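Cytochrome C (Marichromatium purpuratum 984, PDB 5LO9) probably oxidises thiosulfate to tetrathionate and passes the electrons along its four c-type hemes, as a natural fusion of TsdB and TsdA. Local coordinates at residues A298-Y310 against A367-P380. Residues are numbered along the deposited sequence; the frame is centred on the assembly and turned at random.
Sequences ADASPMWAAWVAY and APTGDTAMSGRGYP. With HEC (heme c), chain E; EDO (1,2-ethanediol), chain R.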
ATOM      1  N   ALA A 298     -20.181   3.728   2.529  1.00 40.99           N
ATOM      2  CA  ALA A 298     -20.053   3.526   3.958  1.00 41.76           C
ATOM      3  C   ALA A 298     -21.058   2.491   4.441  1.00 43.71           C
ATOM      4  O   ALA A 298     -22.210   2.435   3.981  1.00 39.77           O
ATOM      5  CB  ALA A 298     -20.281   4.827   4.698  1.00 42.77           C
ATOM      6  N   ASP A 299     -20.598   1.676   5.386  1.00 41.70           N
ATOM      7  CA  ASP A 299     -21.344   0.576   5.994  1.00 39.98           C
ATOM      8  C   ASP A 299     -21.585  -0.584   5.024  1.00 38.80           C
ATOM      9  O   ASP A 299     -22.318  -1.518   5.363  1.00 32.76           O
ATOM     10  CB  ASP A 299     -22.670   1.050   6.579  1.00 32.68           C
ATOM     11  CG  ASP A 299     -22.503   1.980   7.783  1.00 44.56           C
ATOM     12  OD1 ASP A 299     -21.523   1.850   8.572  1.00 47.68           O
ATOM     13  OD2 ASP A 299     -23.396   2.844   7.952  1.00 47.95           O
ATOM     14  N   ALA A 300     -20.942  -0.578   3.853  1.00 37.92           N
ATOM     15  CA  ALA A 300     -20.898  -1.721   2.953  1.00 36.44           C
ATOM     16  C   ALA A 300     -19.444  -2.044   2.602  1.00 35.73           C
ATOM     17  O   ALA A 300     -19.088  -2.197   1.432  1.00 39.62           O
ATOM     18  CB  ALA A 300     -21.725  -1.462   1.693  1.00 37.14           C
ATOM     19  N   SER A 301     -18.579  -2.150   3.632  1.00 34.33           N
ATOM     20  CA  SER A 301     -17.123  -2.322   3.506  1.00 40.03           C
ATOM     21  C   SER A 301     -16.551  -1.478   2.382  1.00 42.23           C
ATOM     22  O   SER A 301     -16.069  -1.992   1.355  1.00 37.48           O
ATOM     23  CB  SER A 301     -16.718  -3.766   3.267  1.00 35.00           C
ATOM     24  OG  SER A 301     -16.712  -4.432   4.491  1.00 51.85           O
ATOM     25  N   PRO A 302     -16.584  -0.174   2.540  1.00 36.30           N
ATOM     26  CA  PRO A 302     -15.962   0.680   1.543  1.00 41.13           C
ATOM     27  C   PRO A 302     -14.453   0.438   1.520  1.00 37.69           C
ATOM     28  O   PRO A 302     -13.824   0.090   2.527  1.00 29.44           O
ATOM     29  CB  PRO A 302     -16.343   2.092   2.005  1.00 43.03           C
ATOM     30  CG  PRO A 302     -16.507   1.951   3.518  1.00 36.99           C
ATOM     31  CD  PRO A 302     -17.090   0.572   3.702  1.00 38.36           C
ATOM     32  N   MET A 303     -13.881   0.604   0.335  1.00 36.34           N
ATOM     33  CA  MET A 303     -12.466   0.344   0.152  1.00 36.51           C
ATOM     34  C   MET A 303     -11.622   1.460   0.730  1.00 38.98           C
ATOM     35  O   MET A 303     -10.486   1.223   1.168  1.00 38.46           O
ATOM     36  CB  MET A 303     -12.182   0.164  -1.331  1.00 30.32           C
ATOM     37  CG  MET A 303     -12.813  -1.100  -1.906  1.00 35.65           C
ATOM     38  SD  MET A 303     -12.057  -2.647  -1.305  1.00 42.01           S
ATOM     39  CE  MET A 303     -13.184  -3.126   0.003  1.00 39.10           C
ATOM     40  N   TRP A 304     -12.159   2.674   0.768  1.00 36.09           N
ATOM     41  CA  TRP A 304     -11.378   3.764   1.337  1.00 38.53           C
ATOM     42  C   TRP A 304     -11.110   3.538   2.819  1.00 37.00           C
ATOM     43  O   TRP A 304     -10.066   3.936   3.323  1.00 40.57           O
ATOM     44  CB  TRP A 304     -12.060   5.105   1.132  1.00 35.93           C
ATOM     45  CG  TRP A 304     -13.528   5.142   1.328  1.00 36.91           C
ATOM     46  CD1 TRP A 304     -14.488   5.054   0.359  1.00 36.75           C
ATOM     47  CD2 TRP A 304     -14.218   5.344   2.553  1.00 36.87           C
ATOM     48  NE1 TRP A 304     -15.722   5.176   0.910  1.00 37.00           N
ATOM     49  CE2 TRP A 304     -15.582   5.368   2.262  1.00 37.19           C
ATOM     50  CE3 TRP A 304     -13.811   5.515   3.873  1.00 43.64           C
ATOM     51  CZ2 TRP A 304     -16.540   5.546   3.241  1.00 34.38           C
ATOM     52  CZ3 TRP A 304     -14.770   5.675   4.846  1.00 36.53           C
ATOM     53  CH2 TRP A 304     -16.111   5.692   4.525  1.00 34.04           C
ATOM     54  N   ALA A 305     -12.005   2.882   3.535  1.00 36.67           N
ATOM     55  CA  ALA A 305     -11.706   2.653   4.939  1.00 34.19           C
ATOM     56  C   ALA A 305     -10.703   1.536   5.119  1.00 39.83           C
ATOM     57  O   ALA A 305     -10.120   1.405   6.199  1.00 44.41           O
ATOM     58  CB  ALA A 305     -12.980   2.299   5.714  1.00 44.27           C
ATOM     59  N   ALA A 306     -10.490   0.734   4.083  1.00 39.50           N
ATOM     60  CA  ALA A 306      -9.606  -0.411   4.182  1.00 40.42           C
ATOM     61  C   ALA A 306      -8.176  -0.046   3.812  1.00 39.13           C
ATOM     62  O   ALA A 306      -7.237  -0.544   4.435  1.00 37.93           O
ATOM     63  CB  ALA A 306     -10.110  -1.535   3.280  1.00 38.72           C
ATOM     64  N   TRP A 307      -7.995   0.828   2.821  1.00 34.88           N
ATOM     65  CA  TRP A 307      -6.647   1.157   2.371  1.00 41.65           C
ATOM     66  C   TRP A 307      -5.740   1.597   3.517  1.00 37.50           C
ATOM     67  O   TRP A 307      -4.579   1.172   3.598  1.00 39.11           O
ATOM     68  CB  TRP A 307      -6.699   2.259   1.316  1.00 41.87           C
ATOM     69  CG  TRP A 307      -5.333   2.594   0.794  1.00 49.05           C
ATOM     70  CD1 TRP A 307      -4.543   3.683   1.111  1.00 42.52           C
ATOM     71  CD2 TRP A 307      -4.577   1.806  -0.111  1.00 45.25           C
ATOM     72  NE1 TRP A 307      -3.354   3.599   0.449  1.00 46.11           N
ATOM     73  CE2 TRP A 307      -3.353   2.458  -0.314  1.00 38.71           C
ATOM     74  CE3 TRP A 307      -4.815   0.604  -0.771  1.00 45.20           C
ATOM     75  CZ2 TRP A 307      -2.389   1.957  -1.166  1.00 33.13           C
ATOM     76  CZ3 TRP A 307      -3.841   0.106  -1.611  1.00 43.62           C
ATOM     77  CH2 TRP A 307      -2.650   0.773  -1.792  1.00 44.11           C
ATOM     78  N   VAL A 308      -6.250   2.447   4.414  1.00 36.32           N
ATOM     79  CA  VAL A 308      -5.431   3.031   5.477  1.00 35.24           C
ATOM     80  C   VAL A 308      -5.308   2.119   6.672  1.00 37.54           C
ATOM     81  O   VAL A 308      -4.673   2.497   7.661  1.00 41.33           O
ATOM     82  CB  VAL A 308      -5.994   4.368   5.995  1.00 38.74           C
ATOM     83  CG1 VAL A 308      -6.001   5.437   4.896  1.00 36.27           C
ATOM     84  CG2 VAL A 308      -7.443   4.170   6.562  1.00 36.00           C
ATOM     85  N   ALA A 309      -5.918   0.946   6.615  1.00 38.84           N
ATOM     86  CA  ALA A 309      -5.989   0.015   7.732  1.00 39.85           C
ATOM     87  C   ALA A 309      -5.047  -1.176   7.590  1.00 43.20           C
ATOM     88  O   ALA A 309      -4.898  -1.949   8.541  1.00 41.11           O
ATOM     89  CB  ALA A 309      -7.427  -0.511   7.867  1.00 41.26           C
ATOM     90  N   TYR A 310      -4.453  -1.374   6.418  1.00 48.10           N
ATOM     91  CA  TYR A 310      -3.552  -2.486   6.169  1.00 45.77           C
ATOM     92  C   TYR A 310      -2.160  -1.945   5.856  1.00 48.16           C
ATOM     93  O   TYR A 310      -2.029  -0.881   5.224  1.00 40.58           O
ATOM     94  CB  TYR A 310      -4.037  -3.357   5.001  1.00 42.22           C
ATOM     95  CG  TYR A 310      -5.279  -4.161   5.292  1.00 45.55           C
ATOM     96  CD1 TYR A 310      -5.206  -5.508   5.622  1.00 46.96           C
ATOM     97  CD2 TYR A 310      -6.519  -3.573   5.257  1.00 42.19           C
ATOM     98  CE1 TYR A 310      -6.344  -6.235   5.896  1.00 51.60           C
ATOM     99  CE2 TYR A 310      -7.652  -4.296   5.520  1.00 40.65           C
ATOM    100  CZ  TYR A 310      -7.568  -5.610   5.839  1.00 43.23           C
ATOM    101  OH  TYR A 310      -8.727  -6.294   6.107  1.00 50.09           O
ATOM    102  N   ALA A 367      -7.486  10.227   3.102  1.00 38.51           N
ATOM    103  CA  ALA A 367      -7.743   9.528   4.350  1.00 37.34           C
ATOM    104  C   ALA A 367      -6.457   9.303   5.144  1.00 43.48           C
ATOM    105  O   ALA A 367      -5.378   9.127   4.572  1.00 39.74           O
ATOM    106  CB  ALA A 367      -8.426   8.198   4.085  1.00 38.84           C
ATOM    107  N   PRO A 368      -6.554   9.309   6.473  1.00 42.20           N
ATOM    108  CA  PRO A 368      -5.372   9.277   7.351  1.00 42.61           C
ATOM    109  C   PRO A 368      -4.781   7.888   7.521  1.00 40.43           C
ATOM    110  O   PRO A 368      -5.433   6.973   8.026  1.00 38.72           O
ATOM    111  CB  PRO A 368      -5.918   9.812   8.677  1.00 39.79           C
ATOM    112  CG  PRO A 368      -7.330   9.396   8.663  1.00 44.46           C
ATOM    113  CD  PRO A 368      -7.776   9.568   7.225  1.00 34.19           C
ATOM    114  N   THR A 369      -3.510   7.762   7.175  1.00 45.68           N
ATOM    115  CA  THR A 369      -2.844   6.478   7.246  1.00 36.49           C
ATOM    116  C   THR A 369      -2.937   5.948   8.664  1.00 38.65           C
ATOM    117  O   THR A 369      -2.598   6.647   9.624  1.00 37.82           O
ATOM    118  CB  THR A 369      -1.374   6.617   6.825  1.00 37.58           C
ATOM    119  OG1 THR A 369      -1.286   7.139   5.495  1.00 42.75           O
ATOM    120  CG2 THR A 369      -0.671   5.271   6.844  1.00 39.18           C
ATOM    121  N   GLY A 370      -3.369   4.700   8.792  1.00 42.48           N
ATOM    122  CA  GLY A 370      -3.292   4.004  10.055  1.00 35.85           C
ATOM    123  C   GLY A 370      -4.520   4.110  10.910  1.00 36.75           C
ATOM    124  O   GLY A 370      -4.542   3.522  11.993  1.00 46.17           O
ATOM    125  N   ASP A 371      -5.530   4.844  10.455  1.00 42.29           N
ATOM    126  CA  ASP A 371      -6.828   4.954  11.109  1.00 42.69           C
ATOM    127  C   ASP A 371      -7.603   3.674  10.837  1.00 48.53           C
ATOM    128  O   ASP A 371      -8.228   3.510   9.776  1.00 46.88           O
ATOM    129  CB  ASP A 371      -7.570   6.172  10.572  1.00 48.19           C
ATOM    130  CG  ASP A 371      -8.840   6.494  11.358  1.00 56.44           C
ATOM    131  OD1 ASP A 371      -9.268   7.679  11.267  1.00 57.70           O
ATOM    132  OD2 ASP A 371      -9.381   5.598  12.075  1.00 44.72           O
ATOM    133  N   THR A 372      -7.583   2.766  11.801  1.00 44.66           N
ATOM    134  CA  THR A 372      -8.218   1.472  11.597  1.00 44.24           C
ATOM    135  C   THR A 372      -9.698   1.486  11.965  1.00 46.00           C
ATOM    136  O   THR A 372     -10.326   0.425  11.962  1.00 45.06           O
ATOM    137  CB  THR A 372      -7.500   0.395  12.402  1.00 39.19           C
ATOM    138  OG1 THR A 372      -7.843   0.522  13.780  1.00 48.23           O
ATOM    139  CG2 THR A 372      -5.980   0.551  12.264  1.00 45.10           C
ATOM    140  N   ALA A 373     -10.254   2.649  12.309  1.00 36.48           N
ATOM    141  CA  ALA A 373     -11.643   2.790  12.717  1.00 38.23           C
ATOM    142  C   ALA A 373     -12.292   3.983  12.046  1.00 38.75           C
ATOM    143  O   ALA A 373     -13.031   4.746  12.667  1.00 44.55           O
ATOM    144  CB  ALA A 373     -11.772   2.922  14.230  1.00 40.73           C
ATOM    145  N   MET A 374     -12.029   4.178  10.769  1.00 45.11           N
ATOM    146  CA  MET A 374     -12.749   5.218  10.055  1.00 43.02           C
ATOM    147  C   MET A 374     -14.238   4.929  10.120  1.00 40.27           C
ATOM    148  O   MET A 374     -14.662   3.779  10.020  1.00 45.13           O
ATOM    149  CB  MET A 374     -12.293   5.289   8.592  1.00 39.78           C
ATOM    150  CG  MET A 374     -10.996   6.066   8.344  1.00 43.30           C
ATOM    151  SD  MET A 374     -10.744   6.200   6.579  1.00 53.00           S
ATOM    152  CE  MET A 374     -11.551   7.741   6.236  1.00 40.57           C
ATOM    153  N   SER A 375     -15.026   5.970  10.366  1.00 46.51           N
ATOM    154  CA  SER A 375     -16.469   5.815  10.386  1.00 42.50           C
ATOM    155  C   SER A 375     -16.965   5.369   9.014  1.00 46.24           C
ATOM    156  O   SER A 375     -16.661   5.990   7.991  1.00 53.58           O
ATOM    157  CB  SER A 375     -17.136   7.119  10.803  1.00 44.61           C
ATOM    158  OG  SER A 375     -18.500   7.125  10.413  1.00 50.06           O
ATOM    159  N   GLY A 376     -17.725   4.278   9.002  1.00 50.12           N
ATOM    160  CA  GLY A 376     -18.223   3.680   7.784  1.00 46.89           C
ATOM    161  C   GLY A 376     -17.557   2.371   7.446  1.00 41.81           C
ATOM    162  O   GLY A 376     -17.980   1.705   6.499  1.00 42.92           O
ATOM    163  N   ARG A 377     -16.530   1.979   8.181  1.00 44.21           N
ATOM    164  CA  ARG A 377     -15.779   0.806   7.797  1.00 46.23           C
ATOM    165  C   ARG A 377     -16.598  -0.449   8.020  1.00 44.16           C
ATOM    166  O   ARG A 377     -17.321  -0.558   9.012  1.00 46.19           O
ATOM    167  CB  ARG A 377     -14.497   0.719   8.586  1.00 38.99           C
ATOM    168  CG  ARG A 377     -13.564  -0.302   7.974  1.00 38.76           C
ATOM    169  CD  ARG A 377     -12.374  -0.560   8.842  1.00 36.07           C
ATOM    170  NE  ARG A 377     -11.592  -1.684   8.373  1.00 36.79           N
ATOM    171  CZ  ARG A 377     -10.524  -2.125   9.003  1.00 32.00           C
ATOM    172  NH1 ARG A 377     -10.134  -1.500  10.099  1.00 29.08           N
ATOM    173  NH2 ARG A 377      -9.861  -3.176   8.541  1.00 31.43           N
ATOM    174  N   GLY A 378     -16.455  -1.404   7.100  1.00 43.20           N
ATOM    175  CA  GLY A 378     -17.077  -2.711   7.238  1.00 42.08           C
ATOM    176  C   GLY A 378     -18.593  -2.647   7.269  1.00 43.06           C
ATOM    177  O   GLY A 378     -19.238  -1.807   6.640  1.00 42.10           O
ATOM    178  N   TYR A 379     -19.159  -3.553   7.995  1.00 45.62           N
ATOM    179  CA  TYR A 379     -20.589  -3.611   8.222  1.00 36.73           C
ATOM    180  C   TYR A 379     -20.913  -3.283   9.665  1.00 40.95           C
ATOM    181  O   TYR A 379     -20.144  -3.633  10.565  1.00 53.08           O
ATOM    182  CB  TYR A 379     -21.119  -5.003   7.914  1.00 34.92           C
ATOM    183  CG  TYR A 379     -20.770  -5.528   6.513  1.00 37.23           C
ATOM    184  CD1 TYR A 379     -20.751  -4.696   5.401  1.00 37.73           C
ATOM    185  CD2 TYR A 379     -20.475  -6.860   6.316  1.00 33.44           C
ATOM    186  CE1 TYR A 379     -20.444  -5.201   4.132  1.00 39.76           C
ATOM    187  CE2 TYR A 379     -20.156  -7.363   5.063  1.00 39.37           C
ATOM    188  CZ  TYR A 379     -20.149  -6.538   3.983  1.00 41.99           C
ATOM    189  OH  TYR A 379     -19.835  -7.077   2.763  1.00 40.57           O
ATOM    190  N   PRO A 380     -22.030  -2.616   9.945  1.00 46.49           N
ATOM    191  CA  PRO A 380     -22.368  -2.340  11.357  1.00 43.10           C
ATOM    192  C   PRO A 380     -22.688  -3.628  12.098  1.00 42.08           C
ATOM    193  O   PRO A 380     -23.604  -4.367  11.720  1.00 47.39           O
ATOM    194  CB  PRO A 380     -23.588  -1.423  11.260  1.00 35.17           C
ATOM    195  CG  PRO A 380     -23.509  -0.845   9.876  1.00 37.76           C
ATOM    196  CD  PRO A 380     -22.925  -1.905   9.014  1.00 43.11           C
TER
HETATM  197 FE   HEC E1003     -14.375  -8.347  -0.032  1.00 47.04          FE
HETATM  198  CHA HEC E1003     -13.484  -7.404   3.233  1.00 38.93           C
HETATM  199  CHB HEC E1003     -11.703  -6.495  -1.330  1.00 32.99           C
HETATM  200  CHC HEC E1003     -15.115  -9.514  -3.281  1.00 34.12           C
HETATM  201  CHD HEC E1003     -17.229  -9.823   1.189  1.00 34.97           C
HETATM  202  NA  HEC E1003     -12.884  -7.165   0.813  1.00 36.84           N
HETATM  203  C1A HEC E1003     -12.698  -6.931   2.107  1.00 39.05           C
HETATM  204  C2A HEC E1003     -11.534  -6.062   2.386  1.00 37.41           C
HETATM  205  C3A HEC E1003     -11.012  -5.784   1.059  1.00 31.77           C
HETATM  206  C4A HEC E1003     -11.918  -6.516   0.140  1.00 34.84           C
HETATM  207  CMA HEC E1003      -9.844  -4.927   0.728  1.00 35.49           C
HETATM  208  CAA HEC E1003     -11.059  -5.560   3.726  1.00 39.57           C
HETATM  209  CBA HEC E1003     -12.045  -4.516   4.240  1.00 33.86           C
HETATM  210  CGA HEC E1003     -11.548  -3.860   5.516  1.00 37.48           C
HETATM  211  O1A HEC E1003     -12.078  -2.771   5.835  1.00 28.28           O
HETATM  212  O2A HEC E1003     -10.654  -4.421   6.220  1.00 37.06           O
HETATM  213  NB  HEC E1003     -13.582  -8.077  -1.944  1.00 37.14           N
HETATM  214  C1B HEC E1003     -12.520  -7.299  -2.246  1.00 37.08           C
HETATM  215  C2B HEC E1003     -12.181  -7.321  -3.672  1.00 30.60           C
HETATM  216  C3B HEC E1003     -13.180  -8.214  -4.241  1.00 34.52           C
HETATM  217  C4B HEC E1003     -13.986  -8.632  -3.078  1.00 31.80           C
HETATM  218  CMB HEC E1003     -11.102  -6.572  -4.369  1.00 38.33           C
HETATM  219  CAB HEC E1003     -13.311  -8.621  -5.672  1.00 36.16           C
HETATM  220  CBB HEC E1003     -12.056  -9.409  -6.045  1.00 34.73           C
HETATM  221  NC  HEC E1003     -15.897  -9.486  -0.895  1.00 43.70           N
HETATM  222  C1C HEC E1003     -16.039  -9.825  -2.186  1.00 36.97           C
HETATM  223  C2C HEC E1003     -17.292 -10.566  -2.460  1.00 31.13           C
HETATM  224  C3C HEC E1003     -17.910 -10.663  -1.127  1.00 35.17           C
HETATM  225  C4C HEC E1003     -16.960  -9.944  -0.246  1.00 32.01           C
HETATM  226  CMC HEC E1003     -17.757 -11.087  -3.796  1.00 36.56           C
HETATM  227  CAC HEC E1003     -19.234 -11.268  -0.698  1.00 36.03           C
HETATM  228  CBC HEC E1003     -19.395 -12.665  -1.206  1.00 43.66           C
HETATM  229  ND  HEC E1003     -15.182  -8.576   1.877  1.00 43.60           N
HETATM  230  C1D HEC E1003     -16.319  -9.199   2.147  1.00 36.72           C
HETATM  231  C2D HEC E1003     -16.647  -9.193   3.583  1.00 40.61           C
HETATM  232  C3D HEC E1003     -15.535  -8.478   4.235  1.00 40.88           C
HETATM  233  C4D HEC E1003     -14.693  -8.158   3.049  1.00 42.11           C
HETATM  234  CMD HEC E1003     -17.857  -9.829   4.176  1.00 46.59           C
HETATM  235  CAD HEC E1003     -15.305  -8.141   5.697  1.00 45.00           C
HETATM  236  CBD HEC E1003     -15.283  -9.346   6.663  1.00 69.31           C
HETATM  237  CGD HEC E1003     -14.184 -10.412   6.479  1.00 84.74           C
HETATM  238  O1D HEC E1003     -13.961 -10.982   5.368  1.00 78.31           O
HETATM  239  O2D HEC E1003     -13.522 -10.744   7.501  1.00 93.03           O
HETATM  240  C1  EDO R1016     -18.114   1.894  12.275  1.00 55.47           C
HETATM  241  O1  EDO R1016     -18.796   2.932  11.535  1.00 71.24           O
HETATM  242  C2  EDO R1016     -16.708   1.713  11.727  1.00 55.76           C
HETATM  243  O2  EDO R1016     -15.722   1.942  12.749  1.00 63.19           O
HETATM  244  O   HOH W   1     -19.895  -0.057   9.798  1.00 46.08           O
HETATM  245  O   HOH W   2     -14.360  -1.449   4.689  1.00 41.23           O
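The propionate side of the active-site heme c is where these two segments meet, and Arg377 and Tyr310, both heme-binding residues, grip one carboxylate there. Arg377 runs fully extended, CG anti to the backbone N (chi1 -167°), along the methyl of Ala305, so that its guanidinium meets the propionate edge-on. Arg377 NE reaches HEC O1A at 2.8 Å, and Arg377 NH2 reaches HEC O2A at 2.8 Å in an almost straight bond. Tyr310 OH adds a second bond to HEC O2A, its ring plane turned 70° from the guanidinium. The methyl of Ala309 lies over one guanidinium face, while NH1 makes a weak bond to Thr372 O, which helps to fix the group's rotation. A water bridges HEC O1A to Pro302 O and Gly378 N, tying both backbones to the same carboxylate.

Backbone bonds hold the two segments together at either end: Asp299 N to Gly376 O (2.8 Å) and Ser301 N to Gly378 O on one side, Gly370 N to Val308 O on the other. Beside the first pair, Ser301 OG sits over one face of the Tyr379 ring, and Asp299 O faces that ring's edge. Between the ends, Met374 SD lies at the edge of the Trp304 six-membered ring, a Met-aromatic contact, and 3.9 Å from Val308 CG2. Trp304 also turns its CH2 edge to Ser375 O, 3.5 Å away.

Ser301 O accepts from His291, an axial ligand of this heme iron, and Tyr379 packs on helix 439-449. Trp307 and Tyr310 rest on helix 323-332, Met303 on helix 351-363, and Thr369 bonds Ala367 of the second subunit.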